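Local coordinates for protein transcobalamin-1 (PDB 4KKI) that binds vitamin B12 with femtomolar affinity, transports it, and shields it from stomach acid, at residues 33-43 and 284-295; 234-244 and 267-275. One frame throughout, in Å; residues are numbered along the deposited sequence.

Interaction 1. Residues 33-43 and 284-295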
loop_
_atom_site.group_PDB
_atom_site.type_symbol
_atom_site.label_atom_id
_atom_site.label_comp_id
_atom_site.label_asym_id
_atom_site.label_seq_id
_atom_site.Cartn_x
_atom_site.Cartn_y
_atom_site.Cartn_z
ATOM N N TYR A 33 16.155 3.348 -18.162
ATOM C CA TYR A 33 15.455 4.333 -17.341
ATOM C C TYR A 33 14.218 4.879 -18.046
ATOM O O TYR A 33 13.256 5.293 -17.400
ATOM C CB TYR A 33 16.381 5.490 -16.962
ATOM C CG TYR A 33 17.178 5.256 -15.700
ATOM C CD1 TYR A 33 17.069 4.064 -14.996
ATOM C CD2 TYR A 33 18.029 6.236 -15.204
ATOM C CE1 TYR A 33 17.795 3.851 -13.839
ATOM C CE2 TYR A 33 18.757 6.032 -14.049
ATOM C CZ TYR A 33 18.637 4.838 -13.370
ATOM O OH TYR A 33 19.361 4.632 -12.218
ATOM N N ILE A 34 14.254 4.870 -19.375
ATOM C CA ILE A 34 13.144 5.352 -20.188
ATOM C C ILE A 34 11.874 4.532 -19.933
ATOM O O ILE A 34 10.760 5.039 -20.063
ATOM C CB ILE A 34 13.511 5.349 -21.698
ATOM C CG1 ILE A 34 12.408 6.005 -22.534
ATOM C CG2 ILE A 34 13.815 3.934 -22.185
ATOM C CD1 ILE A 34 12.133 7.448 -22.161
ATOM N N ARG A 35 12.050 3.274 -19.543
ATOM C CA ARG A 35 10.919 2.399 -19.252
ATOM C C ARG A 35 10.168 2.822 -17.992
ATOM O O ARG A 35 9.026 2.417 -17.780
ATOM C CB ARG A 35 11.383 0.945 -19.124
ATOM C CG ARG A 35 11.709 0.277 -20.447
ATOM C CD ARG A 35 12.163 -1.155 -20.232
ATOM N NE ARG A 35 12.187 -1.918 -21.475
ATOM C CZ ARG A 35 11.176 -2.661 -21.914
ATOM N NH1 ARG A 35 10.056 -2.743 -21.209
ATOM N NH2 ARG A 35 11.285 -3.323 -23.057
ATOM N N LEU A 36 10.808 3.639 -17.162
ATOM C CA LEU A 36 10.179 4.121 -15.936
ATOM C C LEU A 36 9.392 5.409 -16.158
ATOM O O LEU A 36 8.707 5.884 -15.254
ATOM C CB LEU A 36 11.226 4.330 -14.841
ATOM C CG LEU A 36 11.998 3.075 -14.431
ATOM C CD1 LEU A 36 12.917 3.371 -13.259
ATOM C CD2 LEU A 36 11.038 1.950 -14.094
ATOM N N LYS A 37 9.496 5.965 -17.361
ATOM C CA LYS A 37 8.802 7.210 -17.710
ATOM C C LYS A 37 7.284 7.209 -17.455
ATOM O O LYS A 37 6.759 8.199 -16.941
ATOM C CB LYS A 37 9.100 7.619 -19.161
ATOM C CG LYS A 37 9.617 9.047 -19.326
ATOM C CD LYS A 37 8.633 10.073 -18.779
ATOM C CE LYS A 37 9.085 11.503 -19.056
ATOM N NZ LYS A 37 9.055 11.841 -20.508
ATOM N N PRO A 38 6.573 6.121 -17.823
ATOM C CA PRO A 38 5.130 6.127 -17.544
ATOM C C PRO A 38 4.816 6.320 -16.065
ATOM O O PRO A 38 3.828 6.975 -15.731
ATOM C CB PRO A 38 4.687 4.736 -18.002
ATOM C CG PRO A 38 5.636 4.403 -19.093
ATOM C CD PRO A 38 6.957 4.942 -18.622
ATOM N N LEU A 39 5.656 5.766 -15.196
ATOM C CA LEU A 39 5.486 5.946 -13.761
ATOM C C LEU A 39 5.643 7.417 -13.415
ATOM O O LEU A 39 4.845 7.978 -12.663
ATOM C CB LEU A 39 6.512 5.124 -12.981
ATOM C CG LEU A 39 6.531 3.611 -13.199
ATOM C CD1 LEU A 39 7.535 2.961 -12.259
ATOM C CD2 LEU A 39 5.148 3.022 -13.001
ATOM N N LEU A 40 6.680 8.032 -13.975
ATOM C CA LEU A 40 6.964 9.441 -13.742
ATOM C C LEU A 40 5.805 10.297 -14.240
ATOM O O LEU A 40 5.310 11.162 -13.519
ATOM C CB LEU A 40 8.274 9.849 -14.430
ATOM C CG LEU A 40 9.529 9.054 -14.045
ATOM C CD1 LEU A 40 10.741 9.481 -14.869
ATOM C CD2 LEU A 40 9.819 9.189 -12.558
ATOM N N ASN A 41 5.365 10.036 -15.468
ATOM C CA ASN A 41 4.242 10.762 -16.050
ATOM C C ASN A 41 2.982 10.670 -15.200
ATOM O O ASN A 41 2.375 11.688 -14.881
ATOM C CB ASN A 41 3.956 10.276 -17.473
ATOM C CG ASN A 41 5.081 10.604 -18.433
ATOM O OD1 ASN A 41 5.815 11.573 -18.237
ATOM N ND2 ASN A 41 5.221 9.798 -19.479
ATOM N N THR A 42 2.612 9.449 -14.825
ATOM C CA THR A 42 1.452 9.205 -13.972
ATOM C C THR A 42 1.472 10.043 -12.689
ATOM O O THR A 42 0.479 10.677 -12.335
ATOM C CB THR A 42 1.342 7.708 -13.603
ATOM O OG1 THR A 42 0.995 6.950 -14.770
ATOM C CG2 THR A 42 0.286 7.490 -12.536
ATOM N N MET A 43 2.612 10.056 -12.005
ATOM C CA MET A 43 2.740 10.801 -10.756
ATOM C C MET A 43 2.648 12.310 -10.975
ATOM O O MET A 43 2.160 13.039 -10.111
ATOM C CB MET A 43 4.037 10.420 -10.036
ATOM C CG MET A 43 4.146 8.920 -9.771
ATOM S SD MET A 43 5.766 8.347 -9.221
ATOM C CE MET A 43 5.647 8.637 -7.464
ATOM N N PRO A 284 -1.690 6.534 -9.651
ATOM C CA PRO A 284 -0.558 7.201 -8.989
ATOM C C PRO A 284 -0.119 6.527 -7.691
ATOM O O PRO A 284 1.065 6.578 -7.352
ATOM C CB PRO A 284 -1.097 8.613 -8.701
ATOM C CG PRO A 284 -2.583 8.499 -8.811
ATOM C CD PRO A 284 -2.819 7.456 -9.856
ATOM N N ASN A 285 -1.052 5.907 -6.975
ATOM C CA ASN A 285 -0.700 5.177 -5.762
ATOM C C ASN A 285 0.116 3.935 -6.087
ATOM O O ASN A 285 1.061 3.597 -5.375
ATOM C CB ASN A 285 -1.951 4.790 -4.968
ATOM C CG ASN A 285 -2.750 5.996 -4.516
ATOM O OD1 ASN A 285 -2.497 6.561 -3.452
ATOM N ND2 ASN A 285 -3.725 6.397 -5.325
ATOM N N ALA A 286 -0.250 3.258 -7.171
ATOM C CA ALA A 286 0.452 2.048 -7.576
ATOM C C ALA A 286 1.817 2.385 -8.162
ATOM O O ALA A 286 2.794 1.673 -7.929
ATOM C CB ALA A 286 -0.381 1.252 -8.572
ATOM N N ALA A 287 1.878 3.474 -8.923
ATOM C CA ALA A 287 3.137 3.921 -9.505
ATOM C C ALA A 287 4.124 4.304 -8.406
ATOM O O ALA A 287 5.309 3.979 -8.482
ATOM C CB ALA A 287 2.904 5.091 -10.450
ATOM N N ALA A 288 3.623 4.984 -7.380
ATOM C CA ALA A 288 4.458 5.399 -6.259
ATOM C C ALA A 288 5.037 4.214 -5.492
ATOM O O ALA A 288 6.203 4.232 -5.098
ATOM C CB ALA A 288 3.675 6.307 -5.318
ATOM N N GLN A 289 4.229 3.182 -5.280
ATOM C CA GLN A 289 4.669 2.054 -4.463
ATOM C C GLN A 289 5.665 1.141 -5.171
ATOM O O GLN A 289 6.477 0.483 -4.521
ATOM C CB GLN A 289 3.473 1.248 -3.958
ATOM C CG GLN A 289 2.617 2.001 -2.965
ATOM C CD GLN A 289 1.505 1.150 -2.390
ATOM O OE1 GLN A 289 0.991 1.431 -1.307
ATOM N NE2 GLN A 289 1.127 0.102 -3.112
ATOM N N VAL A 290 5.610 1.105 -6.500
ATOM C CA VAL A 290 6.461 0.194 -7.261
ATOM C C VAL A 290 7.831 0.800 -7.588
ATOM O O VAL A 290 8.819 0.077 -7.722
ATOM C CB VAL A 290 5.769 -0.293 -8.560
ATOM C CG1 VAL A 290 5.769 0.799 -9.627
ATOM C CG2 VAL A 290 6.445 -1.548 -9.086
ATOM N N LEU A 291 7.887 2.125 -7.681
ATOM C CA LEU A 291 9.087 2.827 -8.144
ATOM C C LEU A 291 10.403 2.581 -7.377
ATOM O O LEU A 291 11.425 2.306 -8.006
ATOM C CB LEU A 291 8.817 4.334 -8.280
ATOM C CG LEU A 291 10.001 5.185 -8.743
ATOM C CD1 LEU A 291 10.423 4.794 -10.154
ATOM C CD2 LEU A 291 9.672 6.676 -8.663
ATOM N N PRO A 292 10.393 2.694 -6.029
ATOM C CA PRO A 292 11.667 2.576 -5.301
ATOM C C PRO A 292 12.436 1.283 -5.579
ATOM O O PRO A 292 13.641 1.331 -5.838
ATOM C CB PRO A 292 11.234 2.625 -3.835
ATOM C CG PRO A 292 9.982 3.425 -3.851
ATOM C CD PRO A 292 9.281 3.024 -5.117
ATOM N N ALA A 293 11.741 0.151 -5.534
ATOM C CA ALA A 293 12.371 -1.146 -5.753
ATOM C C ALA A 293 12.996 -1.250 -7.139
ATOM O O ALA A 293 14.068 -1.829 -7.299
ATOM C CB ALA A 293 11.368 -2.269 -5.534
ATOM N N LEU A 294 12.334 -0.674 -8.140
ATOM C CA LEU A 294 12.832 -0.730 -9.513
ATOM C C LEU A 294 14.149 0.028 -9.661
ATOM O O LEU A 294 14.876 -0.149 -10.640
ATOM C CB LEU A 294 11.794 -0.170 -10.485
ATOM C CG LEU A 294 10.403 -0.802 -10.404
ATOM C CD1 LEU A 294 9.457 -0.138 -11.388
ATOM C CD2 LEU A 294 10.477 -2.299 -10.649
ATOM N N MET A 295 14.444 0.874 -8.680
ATOM C CA MET A 295 15.668 1.657 -8.679
ATOM C C MET A 295 16.612 1.128 -7.611
ATOM O O MET A 295 17.604 1.770 -7.273
ATOM C CB MET A 295 15.354 3.125 -8.400
ATOM C CG MET A 295 16.190 4.088 -9.204
ATOM S SD MET A 295 15.451 4.381 -10.814
ATOM C CE MET A 295 14.002 5.312 -10.326
#
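L39 enters helix 284-294 as a knob, filling a hole lined by A287, V290, L291 and L294, where the first and last helices of the alpha domain, an alpha6-alpha6 barrel, meet, the axes of 37-43 and 284-294 crossing at -133°, 8.9 Å apart. Its two methyls share the work: L39 CD1 lies 3.7 Å from L294 CD1 and meets V290 CG1, while L39 CD2 rests 4.0 Å from A287 CB. Alanine suits this place because its short side chain lets the backbones come close, L39 CA to A287 CA being 5.3 Å. One turn on, M43 lays CG beside A287 CB; its bend at chi3 (85°) brings M43 CE to 3.7 Å from A288 CB. At the far end L36 CD1 packs 3.7 Å from M295 SD, and the same sulfur makes an oblique, less certain Met-aromatic contact with the poorly ordered Y33 ring. Apolar packing holds the interface, with no hydrogen bond across it. Behind it, helix 55-63 backs M43 and L291, and Q289 hydrogen-bonds cyanocobalamin. T42 rests CG2 3.6 Å from P284 N and sends its hydroxyl back to its own helix: T42 OG1 and T42 N reach P38 O from opposite faces of the carbonyl plane.

Interaction 2. Residues 234-244 and 267-275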
loop_
_atom_site.group_PDB
_atom_site.type_symbol
_atom_site.label_atom_id
_atom_site.label_comp_id
_atom_site.label_asym_id
_atom_site.label_seq_id
_atom_site.Cartn_x
_atom_site.Cartn_y
_atom_site.Cartn_z
ATOM N N GLU A 234 4.289 -17.620 -11.511
ATOM C CA GLU A 234 5.193 -18.221 -12.483
ATOM C C GLU A 234 5.955 -17.164 -13.276
ATOM O O GLU A 234 7.099 -17.381 -13.680
ATOM C CB GLU A 234 4.409 -19.133 -13.431
ATOM C CG GLU A 234 5.273 -20.049 -14.279
ATOM C CD GLU A 234 4.455 -20.987 -15.147
ATOM O OE1 GLU A 234 3.289 -20.657 -15.451
ATOM O OE2 GLU A 234 4.977 -22.059 -15.521
ATOM N N ASN A 235 5.317 -16.017 -13.490
ATOM C CA ASN A 235 5.914 -14.934 -14.268
ATOM C C ASN A 235 6.832 -14.016 -13.456
ATOM O O ASN A 235 7.366 -13.041 -13.983
ATOM C CB ASN A 235 4.827 -14.109 -14.966
ATOM C CG ASN A 235 3.814 -13.529 -13.993
ATOM O OD1 ASN A 235 3.984 -13.610 -12.775
ATOM N ND2 ASN A 235 2.754 -12.936 -14.529
ATOM N N GLY A 236 7.007 -14.324 -12.175
ATOM C CA GLY A 236 7.922 -13.569 -11.338
ATOM C C GLY A 236 7.232 -12.588 -10.408
ATOM O O GLY A 236 7.845 -12.076 -9.470
ATOM N N LEU A 237 5.959 -12.318 -10.674
ATOM C CA LEU A 237 5.167 -11.460 -9.803
ATOM C C LEU A 237 5.021 -12.108 -8.434
ATOM O O LEU A 237 4.933 -13.332 -8.318
ATOM C CB LEU A 237 3.789 -11.184 -10.410
ATOM C CG LEU A 237 3.759 -10.322 -11.674
ATOM C CD1 LEU A 237 2.324 -10.015 -12.084
ATOM C CD2 LEU A 237 4.547 -9.036 -11.466
ATOM N N ILE A 238 5.012 -11.281 -7.395
ATOM C CA ILE A 238 4.901 -11.772 -6.029
ATOM C C ILE A 238 3.618 -11.238 -5.409
ATOM O O ILE A 238 3.527 -10.061 -5.054
ATOM C CB ILE A 238 6.113 -11.350 -5.186
ATOM C CG1 ILE A 238 7.411 -11.674 -5.929
ATOM C CG2 ILE A 238 6.080 -12.038 -3.836
ATOM C CD1 ILE A 238 8.644 -11.077 -5.290
ATOM N N GLY A 239 2.629 -12.116 -5.282
ATOM C CA GLY A 239 1.273 -11.701 -4.972
ATOM C C GLY A 239 0.593 -11.349 -6.280
ATOM O O GLY A 239 0.380 -12.214 -7.127
ATOM N N ASN A 240 0.255 -10.076 -6.450
ATOM C CA ASN A 240 -0.205 -9.590 -7.745
ATOM C C ASN A 240 0.705 -8.477 -8.255
ATOM O O ASN A 240 1.773 -8.236 -7.693
ATOM C CB ASN A 240 -1.667 -9.131 -7.691
ATOM C CG ASN A 240 -1.904 -8.020 -6.680
ATOM O OD1 ASN A 240 -0.978 -7.318 -6.272
ATOM N ND2 ASN A 240 -3.157 -7.857 -6.274
ATOM N N THR A 241 0.269 -7.801 -9.311
ATOM C CA THR A 241 1.047 -6.736 -9.928
ATOM C C THR A 241 1.338 -5.599 -8.953
ATOM O O THR A 241 2.411 -4.997 -8.980
ATOM C CB THR A 241 0.301 -6.155 -11.145
ATOM O OG1 THR A 241 0.097 -7.186 -12.116
ATOM C CG2 THR A 241 1.090 -5.016 -11.779
ATOM N N PHE A 242 0.378 -5.322 -8.081
ATOM C CA PHE A 242 0.442 -4.138 -7.236
ATOM C C PHE A 242 1.004 -4.411 -5.842
ATOM O O PHE A 242 1.078 -3.506 -5.012
ATOM C CB PHE A 242 -0.936 -3.482 -7.156
ATOM C CG PHE A 242 -1.547 -3.209 -8.502
ATOM C CD1 PHE A 242 -1.052 -2.196 -9.308
ATOM C CD2 PHE A 242 -2.608 -3.972 -8.965
ATOM C CE1 PHE A 242 -1.606 -1.943 -10.550
ATOM C CE2 PHE A 242 -3.169 -3.724 -10.206
ATOM C CZ PHE A 242 -2.668 -2.707 -11.000
ATOM N N SER A 243 1.407 -5.653 -5.590
ATOM C CA SER A 243 2.068 -5.995 -4.334
ATOM C C SER A 243 3.533 -6.340 -4.577
ATOM O O SER A 243 4.305 -6.506 -3.637
ATOM C CB SER A 243 1.367 -7.170 -3.651
ATOM O OG SER A 243 1.469 -8.352 -4.429
ATOM N N THR A 244 3.910 -6.440 -5.846
ATOM C CA THR A 244 5.249 -6.890 -6.213
ATOM C C THR A 244 6.344 -5.895 -5.834
ATOM O O THR A 244 7.410 -6.286 -5.353
ATOM C CB THR A 244 5.332 -7.193 -7.715
ATOM O OG1 THR A 244 4.438 -8.269 -8.032
ATOM C CG2 THR A 244 6.741 -7.593 -8.100
ATOM N N GLN A 267 13.868 -11.618 -13.358
ATOM C CA GLN A 267 12.613 -12.021 -13.987
ATOM C C GLN A 267 11.458 -11.189 -13.442
ATOM O O GLN A 267 10.630 -10.687 -14.202
ATOM C CB GLN A 267 12.336 -13.508 -13.760
ATOM C CG GLN A 267 11.069 -14.001 -14.447
ATOM C CD GLN A 267 10.467 -15.216 -13.770
ATOM O OE1 GLN A 267 10.828 -15.559 -12.644
ATOM N NE2 GLN A 267 9.537 -15.874 -14.455
ATOM N N THR A 268 11.415 -11.049 -12.120
ATOM C CA THR A 268 10.412 -10.221 -11.458
ATOM C C THR A 268 10.461 -8.789 -11.986
ATOM O O THR A 268 9.432 -8.211 -12.335
ATOM C CB THR A 268 10.616 -10.206 -9.930
ATOM O OG1 THR A 268 10.377 -11.515 -9.398
ATOM C CG2 THR A 268 9.666 -9.222 -9.274
ATOM N N LEU A 269 11.666 -8.233 -12.050
ATOM C CA LEU A 269 11.877 -6.888 -12.574
ATOM C C LEU A 269 11.388 -6.752 -14.016
ATOM O O LEU A 269 10.683 -5.798 -14.351
ATOM C CB LEU A 269 13.362 -6.517 -12.483
ATOM C CG LEU A 269 13.805 -5.197 -13.114
ATOM C CD1 LEU A 269 13.123 -4.019 -12.440
ATOM C CD2 LEU A 269 15.316 -5.057 -13.038
ATOM N N ASN A 270 11.759 -7.711 -14.862
ATOM C CA ASN A 270 11.367 -7.696 -16.270
ATOM C C ASN A 270 9.856 -7.737 -16.474
ATOM O O ASN A 270 9.309 -7.000 -17.295
ATOM C CB ASN A 270 12.029 -8.851 -17.031
ATOM C CG ASN A 270 13.530 -8.678 -17.167
ATOM O OD1 ASN A 270 14.050 -7.568 -17.062
ATOM N ND2 ASN A 270 14.232 -9.779 -17.407
ATOM N N THR A 271 9.188 -8.605 -15.722
ATOM C CA THR A 271 7.737 -8.715 -15.786
ATOM C C THR A 271 7.067 -7.406 -15.372
ATOM O O THR A 271 6.110 -6.961 -16.007
ATOM C CB THR A 271 7.229 -9.867 -14.901
ATOM O OG1 THR A 271 7.762 -11.106 -15.387
ATOM C CG2 THR A 271 5.712 -9.934 -14.920
ATOM N N VAL A 272 7.581 -6.786 -14.315
ATOM C CA VAL A 272 7.057 -5.501 -13.863
ATOM C C VAL A 272 7.225 -4.428 -14.941
ATOM O O VAL A 272 6.293 -3.673 -15.223
ATOM C CB VAL A 272 7.717 -5.048 -12.543
ATOM C CG1 VAL A 272 7.304 -3.621 -12.194
ATOM C CG2 VAL A 272 7.348 -6.003 -11.418
ATOM N N LEU A 273 8.406 -4.376 -15.554
ATOM C CA LEU A 273 8.673 -3.409 -16.617
ATOM C C LEU A 273 7.709 -3.595 -17.787
ATOM O O LEU A 273 7.275 -2.626 -18.410
ATOM C CB LEU A 273 10.123 -3.514 -17.103
ATOM C CG LEU A 273 11.213 -3.083 -16.117
ATOM C CD1 LEU A 273 12.598 -3.357 -16.688
ATOM C CD2 LEU A 273 11.063 -1.613 -15.749
ATOM N N THR A 274 7.375 -4.847 -18.075
ATOM C CA THR A 274 6.410 -5.157 -19.121
ATOM C C THR A 274 5.039 -4.604 -18.754
ATOM O O THR A 274 4.342 -4.040 -19.597
ATOM C CB THR A 274 6.296 -6.670 -19.347
ATOM O OG1 THR A 274 7.571 -7.190 -19.738
ATOM C CG2 THR A 274 5.275 -6.971 -20.432
ATOM N N GLU A 275 4.664 -4.764 -17.488
ATOM C CA GLU A 275 3.390 -4.256 -16.991
ATOM C C GLU A 275 3.302 -2.740 -17.135
ATOM O O GLU A 275 2.265 -2.209 -17.530
ATOM C CB GLU A 275 3.189 -4.647 -15.524
ATOM C CG GLU A 275 3.144 -6.145 -15.266
ATOM C CD GLU A 275 1.812 -6.770 -15.634
ATOM O OE1 GLU A 275 1.464 -6.785 -16.833
ATOM O OE2 GLU A 275 1.112 -7.247 -14.716
#
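G236 passes T268 with their CA atoms 4.2 Å apart, its positive phi (103°) turning the irregular segment 234-244 along helix 267-275 where a CB would crowd T268 N. Helix side chains donate to carbonyls of the segment: T268 OG1 reaches G236 O at 2.6 Å and is itself gripped by W263 NE1. Q267, extended with CG anti to its backbone N (chi1 -177°), reaches E234 O through NE2 at 3.0 Å, though the bond is bent (137° at the hydrogen). With Q267 reduced to an alanine, E234 O would probably lose this donor and the segment's outer end be freer to move. N235 OD1 accepts from L237 N, closing an Asx turn. Apolar branches fill the space beyond: L237 CD2 sits 3.8 Å from T271 CG2, and T244 CG2 slides past T268 CG2 at 3.5 Å. Farther along, the bend of E275 at chi2 places E275 OE2 2.8 Å from T241 OG1, which donates to it nearly along the C-O axis. The segment leads from helix 213-229 to helix 244-252, with N240 ND2 hydrogen-bonded to cyanocobalamin, I238 resting on A247 and L251 of helix 244-252, and S243 touching V185 and D186 of helix 185-203.

In the fold
From the N terminus, the chain lays down 33-43 and runs through 240 residues, mostly helical, before 284-295 returns to pair with it; interaction 1 therefore closes the long loop that spans most of the alpha domain. Interaction 2 is nested inside it and closes a much shorter loop of 22 residues that holds most of helix 244-252. The contacts also touch: helices 265-277 and 284-294, successive in the chain, pack through L294 CD2, 3.6 Å from L269 CD1, and through V290 CG2 against V272 CG1, while A286 CB touches the F242 ring. Together they join the domain's first helix, its last two and the 234-244 loop, each contact contributing one residue that hydrogen-bonds cyanocobalamin.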